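Local coordinates for meta cleavage compound hydrolase (Janthinobacterium, PDB 1J1I), which is a serine hydrolase of carbazole degradation, probably cleaving a carbon-carbon bond of the meta-cleavage compound to release anthranilate, at residues E18-A23 against E27-E32; V123-S128 against P215-K220; V135-A140 against W262-H267; W252-P257 against P268-N273. All blocks are in the same frame, centred on the assembly; numbering follows the deposited sequence.

In the fold
All four contacts hang on the alpha/beta hydrolase fold. Contact 1 is the first hairpin along the chain and forms one edge of the eight-stranded sheet; contact 4 involves strand 251-256 at the other edge, their centres about 27 Å apart on opposite sides of the chain's centre. Contact 3 lies nearer the middle, close to the probable catalytic residues, and touches contact 4, about 8 Å away centre to centre, through M137 and F271. Contact 2 is a surface contact about 20 Å from contact 3, centre to centre; the two interleave along the chain, in the order 123-128, 135-140, 215-220, 262-267. Contact 4 also borders the second subunit, so the sheet continues through the dimer.

Contact 1: E18-A23 against E27-E32; sequences ERFVNA and ETRYLE
R19 with Y30 and V21 with T28 are the hydrogen-bonded pairs of two antiparallel strands, 18-23 and 27-32, whose axes approach to 4.5 Å; E18-L31, F20-R29 and N22-E27 are non-hydrogen-bonded pairs. Four backbone bonds join the strands, the shortest T28 N to V21 O at 2.7 Å. On the face carrying E18, F20 and R29, a salt bridge runs from R29 NE to E18 OE2 at 2.8 Å, the oxygen met on its anti side and tilted from the guanidinium plane; NH2 adds a weak bond. K78 shares that oxygen, and D72 and E50 take R29 NH1. With CG anti to its backbone N (chi1 175°), R29 lays that carbon over one face of the F20 ring. This is the N-terminal beta hairpin of the alpha/beta hydrolase sheet, with strand 17-23 at the edge. On the other face, the Y30 ring reaches across the edge strand and meets F98 edge-to-face: R19 CB covers one ring face, 3.6 Å from the Y30 centroid, and V21 CG1 meets Y30 CE1 at 3.9 Å. One water bridges Y30 OH and F20 O. With a serine at Y30, R19 CB and V21 CG1 would probably lose the surface they pack on, and the water its second anchor.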
loop_
_atom_site.group_PDB
_atom_site.type_symbol
_atom_site.label_atom_id
_atom_site.label_comp_id
_atom_site.label_asym_id
_atom_site.label_seq_id
_atom_site.Cartn_x
_atom_site.Cartn_y
_atom_site.Cartn_z
ATOM N N GLU A 18 -0.531 31.031 -3.544
ATOM C CA GLU A 18 -1.590 31.158 -2.552
ATOM C C GLU A 18 -2.772 31.904 -3.161
ATOM O O GLU A 18 -2.601 32.939 -3.810
ATOM C CB GLU A 18 -1.073 31.903 -1.324
ATOM C CG GLU A 18 -2.089 32.026 -0.209
ATOM C CD GLU A 18 -1.568 32.857 0.932
ATOM O OE1 GLU A 18 -1.322 34.063 0.720
ATOM O OE2 GLU A 18 -1.394 32.307 2.036
ATOM N N ARG A 19 -3.969 31.374 -2.937
ATOM C CA ARG A 19 -5.194 31.951 -3.485
ATOM C C ARG A 19 -6.297 31.989 -2.432
ATOM O O ARG A 19 -6.214 31.312 -1.406
ATOM C CB ARG A 19 -5.676 31.095 -4.660
ATOM C CG ARG A 19 -5.626 31.737 -6.035
ATOM C CD ARG A 19 -4.222 31.851 -6.587
ATOM N NE ARG A 19 -4.249 31.900 -8.048
ATOM C CZ ARG A 19 -3.217 32.244 -8.814
ATOM N NH1 ARG A 19 -2.061 32.582 -8.265
ATOM N NH2 ARG A 19 -3.341 32.243 -10.133
ATOM N N PHE A 20 -7.335 32.776 -2.699
ATOM C CA PHE A 20 -8.469 32.880 -1.791
ATOM C C PHE A 20 -9.761 32.812 -2.594
ATOM O O PHE A 20 -9.817 33.272 -3.736
ATOM C CB PHE A 20 -8.421 34.193 -1.002
ATOM C CG PHE A 20 -7.264 34.287 -0.044
ATOM C CD1 PHE A 20 -5.988 34.610 -0.496
ATOM C CD2 PHE A 20 -7.453 34.052 1.311
ATOM C CE1 PHE A 20 -4.914 34.699 0.393
ATOM C CE2 PHE A 20 -6.390 34.139 2.210
ATOM C CZ PHE A 20 -5.118 34.462 1.752
ATOM N N VAL A 21 -10.797 32.231 -2.003
ATOM C CA VAL A 21 -12.081 32.107 -2.675
ATOM C C VAL A 21 -13.212 32.158 -1.651
ATOM O O VAL A 21 -13.039 31.755 -0.506
ATOM C CB VAL A 21 -12.168 30.766 -3.459
ATOM C CG1 VAL A 21 -12.130 29.583 -2.493
ATOM C CG2 VAL A 21 -13.436 30.726 -4.300
ATOM N N ASN A 22 -14.369 32.663 -2.063
ATOM C CA ASN A 22 -15.513 32.725 -1.164
ATOM C C ASN A 22 -16.243 31.380 -1.219
ATOM O O ASN A 22 -16.902 31.062 -2.210
ATOM C CB ASN A 22 -16.460 33.851 -1.591
ATOM C CG ASN A 22 -17.557 34.108 -0.575
ATOM O OD1 ASN A 22 -18.081 33.179 0.032
ATOM N ND2 ASN A 22 -17.920 35.378 -0.401
ATOM N N ALA A 23 -16.121 30.585 -0.160
ATOM C CA ALA A 23 -16.783 29.283 -0.128
ATOM C C ALA A 23 -18.105 29.369 0.619
ATOM O O ALA A 23 -18.166 29.155 1.829
ATOM C CB ALA A 23 -15.863 28.226 0.517
ATOM N N GLU A 27 -14.629 32.949 3.458
ATOM C CA GLU A 27 -13.439 33.186 2.643
ATOM C C GLU A 27 -12.492 32.049 2.988
ATOM O O GLU A 27 -12.275 31.754 4.164
ATOM C CB GLU A 27 -12.761 34.522 2.982
ATOM C CG GLU A 27 -12.980 35.663 1.980
ATOM C CD GLU A 27 -13.116 35.200 0.533
ATOM O OE1 GLU A 27 -14.253 34.918 0.126
ATOM O OE2 GLU A 27 -12.097 35.114 -0.190
ATOM N N THR A 28 -11.917 31.427 1.965
ATOM C CA THR A 28 -11.040 30.283 2.174
ATOM C C THR A 28 -9.706 30.429 1.464
ATOM O O THR A 28 -9.646 30.871 0.318
ATOM C CB THR A 28 -11.739 28.997 1.682
ATOM O OG1 THR A 28 -13.041 28.916 2.276
ATOM C CG2 THR A 28 -10.935 27.759 2.061
ATOM N N ARG A 29 -8.638 30.055 2.158
ATOM C CA ARG A 29 -7.295 30.131 1.606
ATOM C C ARG A 29 -6.826 28.764 1.144
ATOM O O ARG A 29 -7.015 27.765 1.839
ATOM C CB ARG A 29 -6.320 30.657 2.663
ATOM C CG ARG A 29 -4.858 30.670 2.229
ATOM C CD ARG A 29 -4.034 29.703 3.063
ATOM N NE ARG A 29 -2.602 29.929 2.900
ATOM C CZ ARG A 29 -1.671 29.414 3.695
ATOM N NH1 ARG A 29 -2.018 28.637 4.713
ATOM N NH2 ARG A 29 -0.391 29.688 3.480
ATOM N N TYR A 30 -6.217 28.720 -0.035
ATOM C CA TYR A 30 -5.689 27.470 -0.549
ATOM C C TYR A 30 -4.380 27.685 -1.289
ATOM O O TYR A 30 -4.037 28.808 -1.661
ATOM C CB TYR A 30 -6.699 26.764 -1.471
ATOM C CG TYR A 30 -7.109 27.507 -2.728
ATOM C CD1 TYR A 30 -8.061 28.529 -2.686
ATOM C CD2 TYR A 30 -6.598 27.139 -3.976
ATOM C CE1 TYR A 30 -8.503 29.162 -3.859
ATOM C CE2 TYR A 30 -7.028 27.764 -5.151
ATOM C CZ TYR A 30 -7.984 28.771 -5.083
ATOM O OH TYR A 30 -8.430 29.371 -6.243
ATOM N N LEU A 31 -3.645 26.595 -1.468
ATOM C CA LEU A 31 -2.380 26.606 -2.186
ATOM C C LEU A 31 -2.643 25.834 -3.472
ATOM O O LEU A 31 -3.310 24.799 -3.450
ATOM C CB LEU A 31 -1.300 25.896 -1.364
ATOM C CG LEU A 31 -0.492 26.656 -0.308
ATOM C CD1 LEU A 31 -1.312 27.740 0.353
ATOM C CD2 LEU A 31 0.031 25.654 0.706
ATOM N N GLU A 32 -2.132 26.328 -4.591
ATOM C CA GLU A 32 -2.352 25.647 -5.857
ATOM C C GLU A 32 -1.087 25.484 -6.685
ATOM O O GLU A 32 -0.222 26.362 -6.707
ATOM C CB GLU A 32 -3.416 26.383 -6.672
ATOM C CG GLU A 32 -3.543 25.885 -8.099
ATOM C CD GLU A 32 -4.732 26.485 -8.818
ATOM O OE1 GLU A 32 -5.137 27.611 -8.460
ATOM O OE2 GLU A 32 -5.252 25.835 -9.746
HETATM O O HOH W 1 -9.450 31.926 -6.123
#

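Contact 2: V123-S128 against P215-K220; sequences VSVLHS and PEFIRK
Here is a small apolar contact at the protein surface, where V125 and L126, in the last turn of helix 114-126, meet F217 and K220 at the short helix 215-218; no hydrogen bond crosses it. The F217 ring takes most of the touching. Its CG stands anti to the backbone N (chi1 -177°), which carries the ring out from its own helix to the two residues opposite. V125 comes over one face with CG2, offset toward the rim, while its other methyl, CG1, is at 3.6 Å from F217 CE1. L126 arrives differently: CD1 lies in the ring plane at the edge, 3.5 Å from F217 CZ, with the side chain crossing at about a right angle. In the alpha/beta hydrolase fold, helix 114-126 is the one that begins at the probable nucleophile S114, and this contact lies at its far end. The chain passes through strand 131-137 and a run of helices that probably forms the lid, as in related hydrolases, before returning at 215-218. K220 also packs on V125, its CB 3.7 Å from V125 CG1. Beyond that the lysine bends at chi2 and turns back on its own segment, so that K220 NZ donates to E216 O at 3.0 Å, from well above the carbonyl plane. Outside the two segments, V221 also packs on V125, and the ring of Y213 meets F217 with the planes about 35° apart.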
loop_
_atom_site.group_PDB
_atom_site.type_symbol
_atom_site.label_atom_id
_atom_site.label_comp_id
_atom_site.label_asym_id
_atom_site.label_seq_id
_atom_site.Cartn_x
_atom_site.Cartn_y
_atom_site.Cartn_z
ATOM N N VAL A 123 -17.562 14.326 3.609
ATOM C CA VAL A 123 -18.000 14.802 2.298
ATOM C C VAL A 123 -18.206 13.609 1.355
ATOM O O VAL A 123 -19.103 13.614 0.511
ATOM C CB VAL A 123 -16.958 15.775 1.675
ATOM C CG1 VAL A 123 -17.276 16.017 0.206
ATOM C CG2 VAL A 123 -16.975 17.106 2.434
ATOM N N SER A 124 -17.376 12.583 1.511
ATOM C CA SER A 124 -17.482 11.396 0.671
ATOM C C SER A 124 -18.756 10.600 0.922
ATOM O O SER A 124 -19.149 9.776 0.094
ATOM C CB SER A 124 -16.256 10.504 0.860
ATOM O OG SER A 124 -15.101 11.171 0.376
ATOM N N VAL A 125 -19.401 10.833 2.064
ATOM C CA VAL A 125 -20.646 10.138 2.361
ATOM C C VAL A 125 -21.856 11.030 2.053
ATOM O O VAL A 125 -22.817 10.585 1.421
ATOM C CB VAL A 125 -20.711 9.682 3.833
ATOM C CG1 VAL A 125 -22.124 9.157 4.159
ATOM C CG2 VAL A 125 -19.671 8.584 4.076
ATOM N N LEU A 126 -21.803 12.283 2.499
ATOM C CA LEU A 126 -22.899 13.227 2.274
ATOM C C LEU A 126 -22.970 13.815 0.867
ATOM O O LEU A 126 -24.057 14.143 0.387
ATOM C CB LEU A 126 -22.824 14.392 3.267
ATOM C CG LEU A 126 -23.356 14.211 4.691
ATOM C CD1 LEU A 126 -22.551 13.179 5.429
ATOM C CD2 LEU A 126 -23.292 15.547 5.418
ATOM N N HIS A 127 -21.826 13.959 0.207
ATOM C CA HIS A 127 -21.807 14.556 -1.127
ATOM C C HIS A 127 -20.867 13.822 -2.076
ATOM O O HIS A 127 -20.031 14.449 -2.735
ATOM C CB HIS A 127 -21.365 16.016 -1.019
ATOM C CG HIS A 127 -22.025 16.769 0.093
ATOM N ND1 HIS A 127 -23.367 17.087 0.085
ATOM C CD2 HIS A 127 -21.529 17.259 1.255
ATOM C CE1 HIS A 127 -23.667 17.741 1.193
ATOM N NE2 HIS A 127 -22.570 17.858 1.920
ATOM N N SER A 128 -21.014 12.504 -2.166
ATOM C CA SER A 128 -20.138 11.697 -3.007
ATOM C C SER A 128 -20.175 12.009 -4.497
ATOM O O SER A 128 -19.250 11.648 -5.219
ATOM C CB SER A 128 -20.411 10.203 -2.787
ATOM O OG SER A 128 -21.687 9.829 -3.270
ATOM N N PRO A 215 -19.358 3.341 13.178
ATOM C CA PRO A 215 -18.835 2.507 12.094
ATOM C C PRO A 215 -19.836 2.402 10.936
ATOM O O PRO A 215 -19.448 2.234 9.779
ATOM C CB PRO A 215 -18.594 1.172 12.788
ATOM C CG PRO A 215 -18.133 1.612 14.154
ATOM C CD PRO A 215 -19.133 2.707 14.490
ATOM N N GLU A 216 -21.126 2.515 11.250
ATOM C CA GLU A 216 -22.162 2.433 10.225
ATOM C C GLU A 216 -22.052 3.557 9.202
ATOM O O GLU A 216 -22.358 3.361 8.023
ATOM C CB GLU A 216 -23.551 2.444 10.866
ATOM C CG GLU A 216 -23.903 1.138 11.558
ATOM C CD GLU A 216 -23.772 -0.051 10.629
ATOM O OE1 GLU A 216 -24.531 -0.122 9.639
ATOM O OE2 GLU A 216 -22.904 -0.910 10.881
ATOM N N PHE A 217 -21.621 4.729 9.658
ATOM C CA PHE A 217 -21.451 5.882 8.780
ATOM C C PHE A 217 -20.266 5.618 7.854
ATOM O O PHE A 217 -20.330 5.866 6.650
ATOM C CB PHE A 217 -21.174 7.141 9.611
ATOM C CG PHE A 217 -21.044 8.400 8.796
ATOM C CD1 PHE A 217 -22.180 9.056 8.316
ATOM C CD2 PHE A 217 -19.790 8.949 8.530
ATOM C CE1 PHE A 217 -22.071 10.246 7.589
ATOM C CE2 PHE A 217 -19.670 10.140 7.805
ATOM C CZ PHE A 217 -20.815 10.789 7.335
ATOM N N ILE A 218 -19.184 5.108 8.434
ATOM C CA ILE A 218 -17.969 4.806 7.682
ATOM C C ILE A 218 -18.216 3.754 6.591
ATOM O O ILE A 218 -17.611 3.797 5.518
ATOM C CB ILE A 218 -16.852 4.346 8.664
ATOM C CG1 ILE A 218 -16.539 5.497 9.622
ATOM C CG2 ILE A 218 -15.597 3.912 7.901
ATOM C CD1 ILE A 218 -15.564 5.159 10.720
ATOM N N ARG A 219 -19.127 2.828 6.863
ATOM C CA ARG A 219 -19.464 1.771 5.918
ATOM C C ARG A 219 -20.166 2.340 4.678
ATOM O O ARG A 219 -20.327 1.643 3.674
ATOM C CB ARG A 219 -20.367 0.742 6.605
ATOM C CG ARG A 219 -20.295 -0.658 6.019
ATOM C CD ARG A 219 -21.311 -1.576 6.680
ATOM N NE ARG A 219 -21.017 -1.846 8.086
ATOM C CZ ARG A 219 -20.057 -2.665 8.512
ATOM N NH1 ARG A 219 -19.281 -3.304 7.642
ATOM N NH2 ARG A 219 -19.881 -2.857 9.812
ATOM N N LYS A 220 -20.575 3.606 4.760
ATOM C CA LYS A 220 -21.253 4.293 3.657
ATOM C C LYS A 220 -20.282 4.874 2.629
ATOM O O LYS A 220 -20.707 5.391 1.593
ATOM C CB LYS A 220 -22.130 5.433 4.187
ATOM C CG LYS A 220 -23.588 5.080 4.421
ATOM C CD LYS A 220 -23.726 4.037 5.480
ATOM C CE LYS A 220 -25.157 3.898 5.959
ATOM N NZ LYS A 220 -25.164 2.842 6.993
#

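Contact 3: V135-A140 against W262-H267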
loop_
_atom_site.group_PDB
_atom_site.type_symbol
_atom_site.label_atom_id
_atom_site.label_comp_id
_atom_site.label_asym_id
_atom_site.label_seq_id
_atom_site.Cartn_x
_atom_site.Cartn_y
_atom_site.Cartn_z
ATOM N N VAL A 135 -8.448 9.595 0.160
ATOM C CA VAL A 135 -7.244 9.079 0.810
ATOM C C VAL A 135 -7.322 9.468 2.276
ATOM O O VAL A 135 -7.365 10.649 2.605
ATOM C CB VAL A 135 -5.961 9.683 0.196
ATOM C CG1 VAL A 135 -4.726 9.186 0.961
ATOM C CG2 VAL A 135 -5.866 9.302 -1.279
ATOM N N LEU A 136 -7.372 8.471 3.152
ATOM C CA LEU A 136 -7.451 8.712 4.581
ATOM C C LEU A 136 -6.081 8.379 5.155
ATOM O O LEU A 136 -5.614 7.247 5.062
ATOM C CB LEU A 136 -8.528 7.827 5.203
ATOM C CG LEU A 136 -9.929 8.033 4.617
ATOM C CD1 LEU A 136 -10.848 6.934 5.123
ATOM C CD2 LEU A 136 -10.462 9.419 4.999
ATOM N N MET A 137 -5.440 9.380 5.740
ATOM C CA MET A 137 -4.098 9.210 6.278
ATOM C C MET A 137 -4.102 9.490 7.772
ATOM O O MET A 137 -4.225 10.643 8.190
ATOM C CB MET A 137 -3.161 10.178 5.549
ATOM C CG MET A 137 -1.687 10.003 5.840
ATOM S SD MET A 137 -0.874 11.584 6.080
ATOM C CE MET A 137 -1.491 12.558 4.673
ATOM N N GLY A 138 -3.963 8.435 8.574
ATOM C CA GLY A 138 -3.978 8.601 10.018
ATOM C C GLY A 138 -5.246 9.356 10.359
ATOM O O GLY A 138 -5.313 10.110 11.335
ATOM N N SER A 139 -6.262 9.129 9.536
ATOM C CA SER A 139 -7.549 9.795 9.670
ATOM C C SER A 139 -8.345 9.552 10.938
ATOM O O SER A 139 -8.427 8.435 11.449
ATOM C CB SER A 139 -8.442 9.449 8.478
ATOM O OG SER A 139 -9.718 10.052 8.620
ATOM N N ALA A 140 -8.945 10.628 11.432
ATOM C CA ALA A 140 -9.799 10.565 12.596
ATOM C C ALA A 140 -11.125 10.002 12.073
ATOM O O ALA A 140 -11.335 9.928 10.858
ATOM C CB ALA A 140 -10.001 11.965 13.164
ATOM N N TRP A 262 1.938 11.534 11.092
ATOM C CA TRP A 262 2.030 12.416 9.922
ATOM C C TRP A 262 2.868 11.857 8.767
ATOM O O TRP A 262 3.938 12.379 8.462
ATOM C CB TRP A 262 2.614 13.781 10.320
ATOM C CG TRP A 262 1.830 14.540 11.350
ATOM C CD1 TRP A 262 0.498 14.419 11.626
ATOM C CD2 TRP A 262 2.322 15.583 12.200
ATOM N NE1 TRP A 262 0.131 15.323 12.594
ATOM C CE2 TRP A 262 1.231 16.050 12.963
ATOM C CE3 TRP A 262 3.581 16.170 12.388
ATOM C CZ2 TRP A 262 1.359 17.080 13.904
ATOM C CZ3 TRP A 262 3.709 17.198 13.324
ATOM C CH2 TRP A 262 2.601 17.639 14.069
ATOM N N ALA A 263 2.373 10.814 8.107
ATOM C CA ALA A 263 3.105 10.206 7.002
ATOM C C ALA A 263 3.560 11.209 5.936
ATOM O O ALA A 263 4.690 11.136 5.455
ATOM C CB ALA A 263 2.254 9.106 6.357
ATOM N N MET A 264 2.690 12.149 5.568
ATOM C CA MET A 264 3.031 13.133 4.536
ATOM C C MET A 264 4.191 14.053 4.918
ATOM O O MET A 264 4.838 14.638 4.042
ATOM C CB MET A 264 1.814 13.995 4.184
ATOM C CG MET A 264 1.476 15.052 5.219
ATOM S SD MET A 264 0.983 14.376 6.806
ATOM C CE MET A 264 0.676 15.872 7.711
ATOM N N ILE A 265 4.435 14.198 6.217
ATOM C CA ILE A 265 5.524 15.045 6.694
ATOM C C ILE A 265 6.774 14.212 6.982
ATOM O O ILE A 265 7.886 14.604 6.623
ATOM C CB ILE A 265 5.127 15.811 7.990
ATOM C CG1 ILE A 265 3.999 16.804 7.690
ATOM C CG2 ILE A 265 6.337 16.551 8.555
ATOM C CD1 ILE A 265 3.461 17.521 8.922
ATOM N N GLU A 266 6.584 13.059 7.615
ATOM C CA GLU A 266 7.696 12.177 7.974
ATOM C C GLU A 266 8.353 11.483 6.779
ATOM O O GLU A 266 9.565 11.260 6.774
ATOM C CB GLU A 266 7.219 11.122 8.975
ATOM C CG GLU A 266 6.592 11.697 10.235
ATOM C CD GLU A 266 5.976 10.631 11.121
ATOM O OE1 GLU A 266 6.684 9.662 11.478
ATOM O OE2 GLU A 266 4.780 10.764 11.464
ATOM N N HIS A 267 7.555 11.138 5.773
ATOM C CA HIS A 267 8.059 10.467 4.579
ATOM C C HIS A 267 7.301 11.009 3.375
ATOM O O HIS A 267 6.502 10.298 2.766
ATOM C CB HIS A 267 7.827 8.956 4.692
ATOM C CG HIS A 267 8.358 8.355 5.957
ATOM N ND1 HIS A 267 9.706 8.176 6.189
ATOM C CD2 HIS A 267 7.723 7.899 7.061
ATOM C CE1 HIS A 267 9.875 7.633 7.382
ATOM N NE2 HIS A 267 8.688 7.457 7.932
#
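A263 and M264 are where the 262-267 segment meets M137. W262, just before them, takes the N-cap position: W262 N donates to E266 OE2 at 3.0 Å, and its O accepts from both I265 N and E266 N, which fixes the start of the short helix. A263 turns its CB toward the strand, 4.0 Å from M137 SD. M264 carries the rest of the contact. M264 N points at M137 SD in a weak hydrogen bond of 3.6 Å, angle 152°, and M137 SD and M264 SD lie 3.4 Å apart as the side chains cross nearly at right angles. M137 gets there by bends at chi2 and chi3, which fold M137 CE back to 3.6 Å from M264 CB. Replacing M137 with an alanine is likely to open a gap beside A263 and M264 and leave the M264 amide without its sulfur acceptor. E266 follows, its OE1 bonded to N172 ND2 and G260 N; H267 then ends the helix and N-caps helix 268-281. The helix begins two residues after H261, probably catalytic, and M264 lies about 7 Å, side chain to side chain, from the probable nucleophile S114. M137 itself sits on a central strand, packed against N113 and V228 of the strands flanking it, with W55 of helix 51-55 touching both methionines.

Contact 4: W252-P257 against P268-N273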
loop_
_atom_site.group_PDB
_atom_site.type_symbol
_atom_site.label_atom_id
_atom_site.label_comp_id
_atom_site.label_asym_id
_atom_site.label_seq_id
_atom_site.Cartn_x
_atom_site.Cartn_y
_atom_site.Cartn_z
ATOM N N TRP A 252 -8.336 0.350 -0.254
ATOM C CA TRP A 252 -7.012 -0.247 -0.389
ATOM C C TRP A 252 -6.306 0.186 0.885
ATOM O O TRP A 252 -6.697 1.178 1.503
ATOM C CB TRP A 252 -6.274 0.352 -1.582
ATOM C CG TRP A 252 -6.562 -0.271 -2.911
ATOM C CD1 TRP A 252 -5.752 -1.127 -3.605
ATOM C CD2 TRP A 252 -7.713 -0.049 -3.738
ATOM N NE1 TRP A 252 -6.319 -1.444 -4.814
ATOM C CE2 TRP A 252 -7.524 -0.795 -4.925
ATOM C CE3 TRP A 252 -8.883 0.716 -3.597
ATOM C CZ2 TRP A 252 -8.463 -0.811 -5.962
ATOM C CZ3 TRP A 252 -9.821 0.703 -4.631
ATOM C CH2 TRP A 252 -9.601 -0.052 -5.800
ATOM N N GLY A 253 -5.271 -0.547 1.284
ATOM C CA GLY A 253 -4.549 -0.176 2.481
ATOM C C GLY A 253 -3.067 -0.025 2.196
ATOM O O GLY A 253 -2.510 -0.783 1.395
ATOM N N TYR A 254 -2.440 0.971 2.820
ATOM C CA TYR A 254 -1.002 1.206 2.670
ATOM C C TYR A 254 -0.440 1.455 4.064
ATOM O O TYR A 254 -0.648 2.519 4.657
ATOM C CB TYR A 254 -0.710 2.410 1.769
ATOM C CG TYR A 254 0.762 2.562 1.428
ATOM C CD1 TYR A 254 1.459 1.526 0.810
ATOM C CD2 TYR A 254 1.461 3.730 1.743
ATOM C CE1 TYR A 254 2.813 1.638 0.515
ATOM C CE2 TYR A 254 2.819 3.856 1.448
ATOM C CZ TYR A 254 3.489 2.800 0.837
ATOM O OH TYR A 254 4.832 2.891 0.564
ATOM N N ILE A 255 0.277 0.459 4.576
ATOM C CA ILE A 255 0.848 0.519 5.914
ATOM C C ILE A 255 2.336 0.825 5.816
ATOM O O ILE A 255 3.076 0.142 5.102
ATOM C CB ILE A 255 0.628 -0.817 6.645
ATOM C CG1 ILE A 255 -0.817 -1.297 6.428
ATOM C CG2 ILE A 255 0.910 -0.655 8.124
ATOM C CD1 ILE A 255 -1.888 -0.388 7.007
ATOM N N ILE A 256 2.762 1.852 6.549
ATOM C CA ILE A 256 4.145 2.317 6.534
ATOM C C ILE A 256 4.874 2.097 7.861
ATOM O O ILE A 256 4.386 2.483 8.927
ATOM C CB ILE A 256 4.186 3.829 6.202
ATOM C CG1 ILE A 256 3.441 4.098 4.892
ATOM C CG2 ILE A 256 5.622 4.318 6.114
ATOM C CD1 ILE A 256 3.291 5.593 4.573
ATOM N N PRO A 257 6.058 1.464 7.812
ATOM C CA PRO A 257 6.828 1.212 9.035
ATOM C C PRO A 257 7.610 2.463 9.445
ATOM O O PRO A 257 7.836 3.348 8.621
ATOM C CB PRO A 257 7.748 0.068 8.625
ATOM C CG PRO A 257 8.084 0.435 7.186
ATOM C CD PRO A 257 6.709 0.849 6.637
ATOM N N PRO A 268 7.554 12.277 3.008
ATOM C CA PRO A 268 6.866 12.897 1.869
ATOM C C PRO A 268 6.943 12.162 0.533
ATOM O O PRO A 268 5.919 11.982 -0.132
ATOM C CB PRO A 268 7.465 14.312 1.823
ATOM C CG PRO A 268 8.830 14.137 2.436
ATOM C CD PRO A 268 8.573 13.183 3.574
ATOM N N GLU A 269 8.140 11.733 0.141
ATOM C CA GLU A 269 8.310 11.021 -1.124
ATOM C C GLU A 269 7.519 9.717 -1.136
ATOM O O GLU A 269 6.854 9.381 -2.122
ATOM C CB GLU A 269 9.788 10.723 -1.368
ATOM C CG GLU A 269 10.619 11.955 -1.678
ATOM C CD GLU A 269 11.123 11.966 -3.111
ATOM O OE1 GLU A 269 11.941 11.086 -3.465
ATOM O OE2 GLU A 269 10.698 12.851 -3.886
ATOM N N ASP A 270 7.604 8.983 -0.034
ATOM C CA ASP A 270 6.901 7.716 0.093
ATOM C C ASP A 270 5.397 7.959 -0.020
ATOM O O ASP A 270 4.714 7.325 -0.820
ATOM C CB ASP A 270 7.242 7.064 1.440
ATOM C CG ASP A 270 6.642 5.670 1.588
ATOM O OD1 ASP A 270 6.938 4.992 2.593
ATOM O OD2 ASP A 270 5.871 5.257 0.702
ATOM N N PHE A 271 4.884 8.891 0.773
ATOM C CA PHE A 271 3.459 9.191 0.744
ATOM C C PHE A 271 2.963 9.688 -0.612
ATOM O O PHE A 271 1.921 9.242 -1.097
ATOM C CB PHE A 271 3.100 10.240 1.796
ATOM C CG PHE A 271 1.666 10.663 1.733
ATOM C CD1 PHE A 271 0.674 9.901 2.351
ATOM C CD2 PHE A 271 1.291 11.771 0.979
ATOM C CE1 PHE A 271 -0.671 10.233 2.210
ATOM C CE2 PHE A 271 -0.051 12.108 0.833
ATOM C CZ PHE A 271 -1.033 11.337 1.450
ATOM N N ALA A 272 3.697 10.629 -1.203
ATOM C CA ALA A 272 3.322 11.205 -2.487
ATOM C C ALA A 272 3.255 10.158 -3.588
ATOM O O ALA A 272 2.337 10.167 -4.405
ATOM C CB ALA A 272 4.309 12.309 -2.878
ATOM N N ASN A 273 4.240 9.269 -3.611
ATOM C CA ASN A 273 4.289 8.218 -4.617
ATOM C C ASN A 273 3.162 7.215 -4.442
ATOM O O ASN A 273 2.570 6.769 -5.419
ATOM C CB ASN A 273 5.643 7.507 -4.569
ATOM C CG ASN A 273 6.673 8.167 -5.465
ATOM O OD1 ASN A 273 6.821 9.389 -5.471
ATOM N ND2 ASN A 273 7.394 7.355 -6.227
#
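The ring of Y254 meets the D270 carboxylate at its edge: D270 OD2 lies in the ring plane, beside the hydroxyl, and the two flat groups stand 83° apart. Y254 OH donates to the syn lone pair of D270 OD2 at a short 2.6 Å, and D270 OD2 also lies 3.4 Å from both Y254 CZ and Y254 CE2. Both side chains hold CG anti to the backbone N (chi1 -172° for Y254, -175° for D270), which stretches the tyrosine from the strand and the aspartate from the helix until they meet between the two elements. The other carboxylate oxygen faces I256, whose CG2 comes to 3.8 Å from D270 OD1, arriving from the opposite direction. That oxygen has a polar partner as well, NE1 of W252 of the second subunit, and the same bond is repeated by W252 of this chain and D270 of the second. Each oxygen of this buried carboxylate thus has a donor, which would probably help to keep it ionised. The contact therefore belongs to the dimer interface as much as to the hydrolase core: G253, Y254 and I255 pair antiparallel with a strand of the second subunit, and the sheet runs on across the boundary. Within the chain, strand 251-256 lies beside strand 225-230, where Y254 packs on L226 and I256 on V228. Helix 268-281 covers this end of the sheet, with helix 59-62 against E269, A272 and N273, while A263 and M264 of helix 263-266 touch I256 and F271.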